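Local structure of CrtC domain-containing protein (Fusarium vanettenii 77-13-4, 7A0Q) at residues Gly171-Phe176 with Asp206-Asn211; Pro227-Lys232 with His329-Gln334; Gly295-Ser300 with Ile322-Asn327. The protein probably catalyses hydration of kievitone, an isoflavonoid phytoalexin of bean, as a kievitone hydratase built from two lipocalin-like domains of the CrtC family. One frame throughout, in Å; residues are numbered along the deposited sequence. Where two conformers were deposited one is given.

The chain joins two lipocalin-like regions, and the three contacts sample both. Contact 1 lies in the N-terminal CrtC lipocalin region, beside an imidazole that is also held by Glu340 of the second region. Contacts 2 and 3 both belong to that second region, an eight-stranded antiparallel barrel, and their centres are about 10 Å apart. They touch directly: Val333 N of contact 2 lies 2.8 Å from Gly326 O of contact 3, a probable hydrogen bond between neighbouring barrel strands. Contact 1 stands apart, its centre about 27 Å from that of contact 2 and about 26 Å from that of contact 3.

Contact 1: Gly171-Phe176 with Asp206-Asn211; sequences GLTWEF and DRQWGN. With IMD (imidazole), chain F.
Trp174 and Trp209 face each other as a hydrogen-bonded antiparallel pair, tied by Trp174 N to Trp209 O at 2.8 Å and by the return bond from Trp209 N to Trp174 O. Trp174 CB sits over the centre of the Trp209 six-membered ring, 3.5 Å from its centroid, a CH-pi contact. Trp209 chi1 of 66° places its CG between backbone N and carbonyl carbon and carries the indole beneath that CB; the two five-membered rings are slid apart and barely overlap. Next along the same face, Arg207 CB lies over the Phe176 ring, 3.8 Å from its centroid, while the Arg207 guanidinium reaches away to the carbonyls of Gly56, Ser58 and Ser50.

The other face is polar. Gln208 NE2 donates to Thr173 OG1 at 2.9 Å, with the hydroxyl almost in the amide plane, and the Glu175 carboxylate stacks on the Gln208 amide with their planes 14° apart. Glu175 OE2 comes within 2.6 Å of Asp206 OD2, the carboxylates turned steeply against each other. Behind them, Trp236 NE1 bonds Glu175 OE1 and Trp204 NE1 bonds Asp206 OD1, which should limit how both acids can rotate. An imidazole, probably from the crystallisation liquor, donates from N3 to Asp206 OD2 at 2.8 Å. Glu340 OE2 of the second lipocalin region also bonds this ring; acids from both regions gripping it are consistent with a site for a polar, hydrogen-bonding group.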
loop_
_atom_site.group_PDB
_atom_site.type_symbol
_atom_site.label_atom_id
_atom_site.label_comp_id
_atom_site.label_asym_id
_atom_site.label_seq_id
_atom_site.Cartn_x
_atom_site.Cartn_y
_atom_site.Cartn_z
ATOM N N GLY A 171 -3.492 -20.720 2.090
ATOM C CA GLY A 171 -2.242 -20.887 2.809
ATOM C C GLY A 171 -1.773 -19.606 3.471
ATOM O O GLY A 171 -2.591 -18.815 3.952
ATOM N N LEU A 172 -0.463 -19.391 3.491
ATOM C CA LEU A 172 0.149 -18.316 4.260
ATOM C C LEU A 172 0.545 -17.141 3.373
ATOM O O LEU A 172 0.867 -17.303 2.193
ATOM C CB LEU A 172 1.383 -18.840 4.998
ATOM C CG LEU A 172 1.066 -20.009 5.930
ATOM C CD1 LEU A 172 2.345 -20.744 6.310
ATOM C CD2 LEU A 172 0.330 -19.494 7.151
ATOM N N THR A 173 0.492 -15.944 3.952
ATOM C CA THR A 173 1.181 -14.799 3.384
ATOM C C THR A 173 2.160 -14.248 4.407
ATOM O O THR A 173 2.025 -14.452 5.617
ATOM C CB THR A 173 0.216 -13.692 2.927
ATOM O OG1 THR A 173 0.917 -12.782 2.055
ATOM C CG2 THR A 173 -0.340 -12.908 4.113
ATOM N N TRP A 174 3.177 -13.568 3.886
ATOM C CA TRP A 174 4.151 -12.844 4.691
ATOM C C TRP A 174 4.113 -11.408 4.215
ATOM O O TRP A 174 4.164 -11.166 3.011
ATOM C CB TRP A 174 5.566 -13.421 4.523
ATOM C CG TRP A 174 5.703 -14.790 5.104
ATOM C CD1 TRP A 174 6.150 -15.108 6.348
ATOM C CD2 TRP A 174 5.373 -16.025 4.463
ATOM N NE1 TRP A 174 6.114 -16.476 6.533
ATOM C CE2 TRP A 174 5.643 -17.059 5.385
ATOM C CE3 TRP A 174 4.867 -16.357 3.199
ATOM C CZ2 TRP A 174 5.430 -18.407 5.082
ATOM C CZ3 TRP A 174 4.652 -17.701 2.901
ATOM C CH2 TRP A 174 4.937 -18.705 3.840
ATOM N N GLU A 175 3.974 -10.463 5.148
ATOM C CA GLU A 175 3.789 -9.073 4.745
ATOM C C GLU A 175 4.342 -8.127 5.802
ATOM O O GLU A 175 4.049 -8.280 6.990
ATOM C CB GLU A 175 2.298 -8.768 4.506
ATOM C CG GLU A 175 2.030 -7.318 4.038
ATOM C CD GLU A 175 0.589 -6.860 4.269
ATOM O OE1 GLU A 175 -0.177 -7.561 4.974
ATOM O OE2 GLU A 175 0.223 -5.777 3.768
ATOM N N PHE A 176 5.121 -7.128 5.367
ATOM C CA PHE A 176 5.491 -6.027 6.248
ATOM C C PHE A 176 5.317 -4.699 5.522
ATOM O O PHE A 176 5.433 -4.608 4.298
ATOM C CB PHE A 176 6.927 -6.163 6.814
ATOM C CG PHE A 176 8.028 -6.150 5.775
ATOM C CD1 PHE A 176 8.518 -7.346 5.245
ATOM C CD2 PHE A 176 8.622 -4.961 5.391
ATOM C CE1 PHE A 176 9.547 -7.351 4.327
ATOM C CE2 PHE A 176 9.657 -4.965 4.460
ATOM C CZ PHE A 176 10.110 -6.158 3.930
ATOM N N ASP A 206 5.227 -1.491 0.993
ATOM C CA ASP A 206 4.616 -2.728 1.466
ATOM C C ASP A 206 5.167 -3.907 0.677
ATOM O O ASP A 206 5.135 -3.908 -0.559
ATOM C CB ASP A 206 3.085 -2.693 1.352
ATOM C CG ASP A 206 2.417 -3.483 2.447
ATOM O OD1 ASP A 206 2.389 -3.000 3.595
ATOM O OD2 ASP A 206 1.939 -4.595 2.155
ATOM N N ARG A 207 5.661 -4.906 1.394
ATOM C CA ARG A 207 6.269 -6.092 0.798
ATOM C C ARG A 207 5.458 -7.313 1.191
ATOM O O ARG A 207 5.218 -7.536 2.379
ATOM C CB ARG A 207 7.712 -6.231 1.290
ATOM C CG ARG A 207 8.384 -7.500 0.881
ATOM C CD ARG A 207 8.731 -7.524 -0.591
ATOM N NE ARG A 207 9.448 -8.765 -0.902
ATOM C CZ ARG A 207 9.049 -9.667 -1.799
ATOM N NH1 ARG A 207 7.926 -9.477 -2.509
ATOM N NH2 ARG A 207 9.784 -10.755 -1.998
ATOM N N GLN A 208 5.041 -8.105 0.208
ATOM C CA GLN A 208 4.163 -9.235 0.496
ATOM C C GLN A 208 4.486 -10.394 -0.425
ATOM O O GLN A 208 4.622 -10.209 -1.633
ATOM C CB GLN A 208 2.690 -8.842 0.335
ATOM C CG GLN A 208 1.730 -9.952 0.776
ATOM C CD GLN A 208 0.308 -9.467 0.929
ATOM O OE1 GLN A 208 -0.003 -8.309 0.635
ATOM N NE2 GLN A 208 -0.574 -10.355 1.397
ATOM N N TRP A 209 4.557 -11.596 0.143
ATOM C CA TRP A 209 4.800 -12.783 -0.671
ATOM C C TRP A 209 4.067 -13.951 -0.019
ATOM O O TRP A 209 3.724 -13.899 1.160
ATOM C CB TRP A 209 6.310 -13.038 -0.857
ATOM C CG TRP A 209 7.124 -13.398 0.373
ATOM C CD1 TRP A 209 7.630 -14.631 0.681
ATOM C CD2 TRP A 209 7.535 -12.523 1.437
ATOM N NE1 TRP A 209 8.325 -14.576 1.861
ATOM C CE2 TRP A 209 8.278 -13.302 2.354
ATOM C CE3 TRP A 209 7.336 -11.161 1.710
ATOM C CZ2 TRP A 209 8.836 -12.760 3.512
ATOM C CZ3 TRP A 209 7.863 -10.633 2.872
ATOM C CH2 TRP A 209 8.610 -11.435 3.761
ATOM N N GLY A 210 3.793 -15.005 -0.794
ATOM C CA GLY A 210 2.937 -16.073 -0.313
ATOM C C GLY A 210 3.383 -17.437 -0.801
ATOM O O GLY A 210 4.341 -17.562 -1.561
ATOM N N ASN A 211 2.655 -18.468 -0.348
ATOM C CA ASN A 211 2.981 -19.850 -0.688
ATOM C C ASN A 211 1.852 -20.570 -1.417
ATOM O O ASN A 211 1.901 -21.802 -1.550
ATOM C CB ASN A 211 3.375 -20.635 0.575
ATOM C CG ASN A 211 2.188 -20.914 1.499
ATOM O OD1 ASN A 211 1.103 -20.349 1.334
ATOM N ND2 ASN A 211 2.398 -21.788 2.480
HETATM N N1 IMD F . -2.096 -4.470 -0.690
HETATM C C2 IMD F . -1.565 -4.777 0.515
HETATM N N3 IMD F . -0.365 -4.150 0.618
HETATM C C4 IMD F . -0.151 -3.451 -0.509
HETATM C C5 IMD F . -1.241 -3.648 -1.335
#

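Contact 2: Pro227-Lys232 with His329-Gln334; sequences PSTEYK and HSKPVQ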
loop_
_atom_site.group_PDB
_atom_site.type_symbol
_atom_site.label_atom_id
_atom_site.label_comp_id
_atom_site.label_asym_id
_atom_site.label_seq_id
_atom_site.Cartn_x
_atom_site.Cartn_y
_atom_site.Cartn_z
ATOM N N PRO A 227 -2.023 11.483 11.995
ATOM C CA PRO A 227 -0.866 12.380 12.191
ATOM C C PRO A 227 -0.602 12.828 13.621
ATOM O O PRO A 227 0.557 13.118 13.951
ATOM C CB PRO A 227 -1.210 13.574 11.290
ATOM C CG PRO A 227 -2.023 12.971 10.180
ATOM C CD PRO A 227 -2.807 11.832 10.798
ATOM N N SER A 228 -1.603 12.891 14.487
ATOM C CA SER A 228 -1.254 13.291 15.850
ATOM C C SER A 228 -0.536 12.194 16.645
ATOM O O SER A 228 -0.175 12.431 17.805
ATOM C CB SER A 228 -2.509 13.736 16.597
ATOM O OG SER A 228 -3.474 12.695 16.645
ATOM N N THR A 229 -0.314 11.015 16.066
ATOM C CA THR A 229 0.098 9.838 16.820
ATOM C C THR A 229 1.134 9.051 16.035
ATOM O O THR A 229 1.415 9.336 14.873
ATOM C CB THR A 229 -1.079 8.900 17.115
ATOM O OG1 THR A 229 -1.468 8.246 15.896
ATOM C CG2 THR A 229 -2.283 9.660 17.699
ATOM N N GLU A 230 1.660 8.010 16.681
ATOM C CA GLU A 230 2.547 7.053 16.033
ATOM C C GLU A 230 1.805 5.826 15.505
ATOM O O GLU A 230 2.453 4.864 15.084
ATOM C CB GLU A 230 3.639 6.610 16.999
ATOM C CG GLU A 230 4.596 7.726 17.364
ATOM C CD GLU A 230 5.801 7.225 18.118
ATOM O OE1 GLU A 230 6.203 7.886 19.100
ATOM O OE2 GLU A 230 6.348 6.168 17.728
ATOM N N TYR A 231 0.474 5.841 15.505
ATOM C CA TYR A 231 -0.289 4.680 15.059
ATOM C C TYR A 231 -0.238 4.525 13.543
ATOM O O TYR A 231 -0.559 5.453 12.795
ATOM C CB TYR A 231 -1.747 4.817 15.502
ATOM C CG TYR A 231 -1.972 4.663 16.987
ATOM C CD1 TYR A 231 -1.531 3.531 17.666
ATOM C CD2 TYR A 231 -2.634 5.650 17.713
ATOM C CE1 TYR A 231 -1.744 3.379 19.032
ATOM C CE2 TYR A 231 -2.848 5.505 19.082
ATOM C CZ TYR A 231 -2.407 4.366 19.729
ATOM O OH TYR A 231 -2.623 4.215 21.091
ATOM N N LYS A 232 0.132 3.330 13.087
ATOM C CA LYS A 232 0.082 2.980 11.673
ATOM C C LYS A 232 -0.737 1.708 11.557
ATOM O O LYS A 232 -0.444 0.715 12.234
ATOM C CB LYS A 232 1.489 2.780 11.087
ATOM C CG LYS A 232 2.436 3.972 11.277
ATOM C CD LYS A 232 1.882 5.224 10.584
ATOM C CE LYS A 232 2.797 6.418 10.773
ATOM N NZ LYS A 232 2.184 7.682 10.233
ATOM N N HIS A 329 -9.754 5.377 21.505
ATOM C CA HIS A 329 -9.947 5.372 22.952
ATOM C C HIS A 329 -10.760 6.590 23.386
ATOM O O HIS A 329 -10.403 7.315 24.318
ATOM C CB HIS A 329 -8.606 5.299 23.681
ATOM C CG HIS A 329 -7.783 4.108 23.298
ATOM N ND1 HIS A 329 -8.307 2.834 23.221
ATOM C CD2 HIS A 329 -6.476 3.998 22.962
ATOM C CE1 HIS A 329 -7.356 1.991 22.858
ATOM N NE2 HIS A 329 -6.237 2.672 22.693
ATOM N N SER A 330 -11.849 6.826 22.654
ATOM C CA SER A 330 -12.857 7.849 22.926
ATOM C C SER A 330 -12.345 9.272 22.733
ATOM O O SER A 330 -13.010 10.225 23.160
ATOM C CB SER A 330 -13.443 7.704 24.336
ATOM O OG SER A 330 -13.617 6.338 24.678
ATOM N N LYS A 331 -11.191 9.450 22.096
ATOM C CA LYS A 331 -10.676 10.769 21.762
ATOM C C LYS A 331 -10.765 10.988 20.259
ATOM O O LYS A 331 -10.326 10.122 19.491
ATOM C CB LYS A 331 -9.222 10.915 22.228
ATOM C CG LYS A 331 -8.550 12.219 21.804
ATOM C CD LYS A 331 -7.052 12.039 21.566
ATOM C CE LYS A 331 -6.731 11.950 20.080
ATOM N NZ LYS A 331 -5.257 11.946 19.796
ATOM N N PRO A 332 -11.321 12.112 19.801
ATOM C CA PRO A 332 -11.503 12.310 18.357
ATOM C C PRO A 332 -10.171 12.390 17.627
ATOM O O PRO A 332 -9.208 12.993 18.110
ATOM C CB PRO A 332 -12.259 13.644 18.269
ATOM C CG PRO A 332 -12.744 13.932 19.664
ATOM C CD PRO A 332 -11.768 13.275 20.585
ATOM N N VAL A 333 -10.123 11.767 16.450
ATOM C CA VAL A 333 -8.955 11.825 15.581
ATOM C C VAL A 333 -9.407 12.038 14.145
ATOM O O VAL A 333 -10.577 11.882 13.798
ATOM C CB VAL A 333 -8.077 10.554 15.662
ATOM C CG1 VAL A 333 -7.583 10.314 17.080
ATOM C CG2 VAL A 333 -8.829 9.349 15.119
ATOM N N GLN A 334 -8.440 12.394 13.303
ATOM C CA GLN A 334 -8.622 12.419 11.860
ATOM C C GLN A 334 -7.327 11.945 11.216
ATOM O O GLN A 334 -6.261 11.955 11.839
ATOM C CB GLN A 334 -9.005 13.817 11.356
ATOM C CG GLN A 334 -7.968 14.875 11.659
ATOM C CD GLN A 334 -8.374 16.250 11.156
ATOM O OE1 GLN A 334 -9.537 16.641 11.250
ATOM N NE2 GLN A 334 -7.415 16.982 10.606
HETATM O O HOH W 1 -4.447 13.443 13.287
HETATM O O HOH W 2 -6.073 13.394 15.215
HETATM O O HOH W 3 -3.445 1.934 22.219
#
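Tyr231 and His329 reach toward each other from the two segments, yet their polar atoms stop short, Tyr231 OH standing 4.2 Å from His329 NE2. Water fills the step: one molecule lies 2.7 Å from Tyr231 OH and 2.9 Å from His329 NE2, at the edge of the imidazole ring and in its plane. Both rings also meet Phe294 edge-to-face, so one phenylalanine touches both partners of this water.

Two further waters form the rest of the polar link, both at Ser228 and Gln334. The first accepts from Ser228 N and donates to Gln334 O at 2.8 Å; the second accepts from Gln334 N and pairs with Ser228 OG at 3.0 Å. The backbone N and O of Gln334 are thus each matched, through solvent, to a group of the same serine.

Direct contact is sparse. Pro227 CD rests 3.6 Å from Gln334 O, and the bent Lys331 chain brings NZ to 3.7 Å from Ser228 OG, too long to be a bond.

Within 227-232, Thr229 OG1 accepts from Tyr231 N in an ST turn and also bonds Ile226 O, so one hydroxyl ties both Ile226 and Tyr231 to the turn. The loop follows the first barrel strand, 218-225, and 329-334 leads into the last, 331-343, so the contact lies at the rim where the eight-stranded, lipocalin-like antiparallel barrel closes.

Contact 3: Gly295-Ser300 with Ile322-Asn327; sequences GDFKLS and ITFSGN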
loop_
_atom_site.group_PDB
_atom_site.type_symbol
_atom_site.label_atom_id
_atom_site.label_comp_id
_atom_site.label_asym_id
_atom_site.label_seq_id
_atom_site.Cartn_x
_atom_site.Cartn_y
_atom_site.Cartn_z
ATOM N N GLY A 295 -10.929 1.844 18.387
ATOM C CA GLY A 295 -11.663 3.027 17.972
ATOM C C GLY A 295 -12.585 2.714 16.816
ATOM O O GLY A 295 -12.670 1.578 16.344
ATOM N N ASP A 296 -13.299 3.740 16.367
ATOM C CA ASP A 296 -14.146 3.594 15.194
ATOM C C ASP A 296 -13.866 4.741 14.238
ATOM O O ASP A 296 -13.461 5.831 14.646
ATOM C CB ASP A 296 -15.651 3.514 15.544
ATOM C CG ASP A 296 -16.112 4.617 16.471
ATOM O OD1 ASP A 296 -15.535 5.722 16.449
ATOM O OD2 ASP A 296 -17.075 4.381 17.229
ATOM N N PHE A 297 -14.058 4.467 12.954
ATOM C CA PHE A 297 -13.611 5.361 11.897
ATOM C C PHE A 297 -14.640 5.433 10.783
ATOM O O PHE A 297 -15.276 4.431 10.446
ATOM C CB PHE A 297 -12.258 4.904 11.331
ATOM C CG PHE A 297 -11.216 4.676 12.387
ATOM C CD1 PHE A 297 -10.378 5.704 12.779
ATOM C CD2 PHE A 297 -11.111 3.443 13.022
ATOM C CE1 PHE A 297 -9.428 5.503 13.774
ATOM C CE2 PHE A 297 -10.172 3.235 14.018
ATOM C CZ PHE A 297 -9.327 4.257 14.392
ATOM N N LYS A 298 -14.782 6.632 10.214
ATOM C CA LYS A 298 -15.622 6.893 9.053
ATOM C C LYS A 298 -14.691 7.354 7.941
ATOM O O LYS A 298 -14.071 8.414 8.057
ATOM C CB LYS A 298 -16.672 7.960 9.375
ATOM C CG LYS A 298 -17.496 8.418 8.189
ATOM C CD LYS A 298 -18.359 7.300 7.618
ATOM C CE LYS A 298 -18.158 7.153 6.113
ATOM N NZ LYS A 298 -18.159 8.471 5.397
ATOM N N LEU A 299 -14.578 6.562 6.877
ATOM C CA LEU A 299 -13.562 6.769 5.852
ATOM C C LEU A 299 -14.212 7.080 4.509
ATOM O O LEU A 299 -15.264 6.530 4.173
ATOM C CB LEU A 299 -12.653 5.533 5.738
ATOM C CG LEU A 299 -12.190 4.923 7.070
ATOM C CD1 LEU A 299 -13.050 3.723 7.518
ATOM C CD2 LEU A 299 -10.699 4.548 7.007
ATOM N N SER A 300 -13.574 7.957 3.733
ATOM C CA SER A 300 -14.147 8.418 2.473
ATOM C C SER A 300 -13.075 8.501 1.403
ATOM O O SER A 300 -12.009 9.082 1.631
ATOM C CB SER A 300 -14.813 9.786 2.641
ATOM O OG SER A 300 -15.802 9.724 3.650
ATOM N N ILE A 322 -7.621 8.174 0.671
ATOM C CA ILE A 322 -8.809 8.328 1.505
ATOM C C ILE A 322 -8.485 9.257 2.667
ATOM O O ILE A 322 -7.328 9.400 3.077
ATOM C CB ILE A 322 -9.334 6.973 2.051
ATOM C CG1 ILE A 322 -8.286 6.326 2.966
ATOM C CG2 ILE A 322 -9.747 6.031 0.911
ATOM C CD1 ILE A 322 -8.782 5.086 3.720
ATOM N N THR A 323 -9.524 9.899 3.204
ATOM C CA THR A 323 -9.434 10.619 4.465
ATOM C C THR A 323 -10.441 10.020 5.432
ATOM O O THR A 323 -11.374 9.319 5.030
ATOM C CB THR A 323 -9.705 12.125 4.299
ATOM O OG1 THR A 323 -11.034 12.303 3.795
ATOM C CG2 THR A 323 -8.703 12.769 3.339
ATOM N N PHE A 324 -10.246 10.270 6.723
ATOM C CA PHE A 324 -11.181 9.701 7.678
ATOM C C PHE A 324 -11.216 10.535 8.946
ATOM O O PHE A 324 -10.290 11.289 9.261
ATOM C CB PHE A 324 -10.858 8.227 8.006
ATOM C CG PHE A 324 -9.529 8.012 8.685
ATOM C CD1 PHE A 324 -8.383 7.764 7.939
ATOM C CD2 PHE A 324 -9.429 8.028 10.067
ATOM C CE1 PHE A 324 -7.164 7.557 8.562
ATOM C CE2 PHE A 324 -8.214 7.826 10.697
ATOM C CZ PHE A 324 -7.073 7.594 9.939
ATOM N N SER A 325 -12.323 10.391 9.660
ATOM C CA SER A 325 -12.469 10.853 11.023
ATOM C C SER A 325 -12.843 9.660 11.884
ATOM O O SER A 325 -13.220 8.594 11.386
ATOM C CB SER A 325 -13.539 11.949 11.133
ATOM O OG SER A 325 -14.805 11.440 10.749
ATOM N N GLY A 326 -12.735 9.848 13.191
ATOM C CA GLY A 326 -13.173 8.824 14.116
ATOM C C GLY A 326 -12.680 9.125 15.512
ATOM O O GLY A 326 -12.395 10.275 15.845
ATOM N N ASN A 327 -12.598 8.079 16.323
ATOM C CA ASN A 327 -12.071 8.203 17.670
ATOM C C ASN A 327 -11.087 7.078 17.925
ATOM O O ASN A 327 -11.180 6.004 17.328
ATOM C CB ASN A 327 -13.181 8.174 18.740
ATOM C CG ASN A 327 -13.602 6.764 19.114
ATOM O OD1 ASN A 327 -13.022 6.136 20.008
ATOM N ND2 ASN A 327 -14.623 6.261 18.438
HETATM O O HOH W 4 -11.781 11.978 1.326
#
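Phe297 and Phe324 lie side by side and point the same way, Phe297 CD1 touching Phe324 CE2 at 3.7 Å while their ring planes stand nearly perpendicular in an oblique meeting. They belong to a beta hairpin of the lipocalin-like barrel, strands 295-308 and 317-328 running antiparallel. Leu299, two residues further along the strand from Phe297, also lies alongside Phe324, its CG 3.7 Å from Phe324 CB, and its CD2 methyl meets Ile322 CD1 at 3.8 Å. With chi1 at 64° the Phe324 ring stands over its own backbone, against both Phe297 and Leu299. Leu224 of strand 218-225, the first of the barrel, packs on Leu299, Ile322 and Phe324.

Around the apolar row runs the backbone ladder. Lys298 pairs with Ser325, Lys298 N reaching Ser325 O at 2.8 Å, and Ser300 pairs with Thr323. At the end away from the hairpin connection, Gly326, which has no side chain, lets its CA approach Asp296 O to 3.1 Å.

On the polar face, Lys298 bends along its own strand so that NZ donates to Ser300 OG, and that hydroxyl is also bonded to Asp286 of the neighbouring strand 282-291. Asn327 OD1, meanwhile, receives Ser330 N in the following turn. At the end nearer the hairpin connection a water donates to Ser300 O at 2.9 Å and sits 2.6 Å from Thr323 OG1.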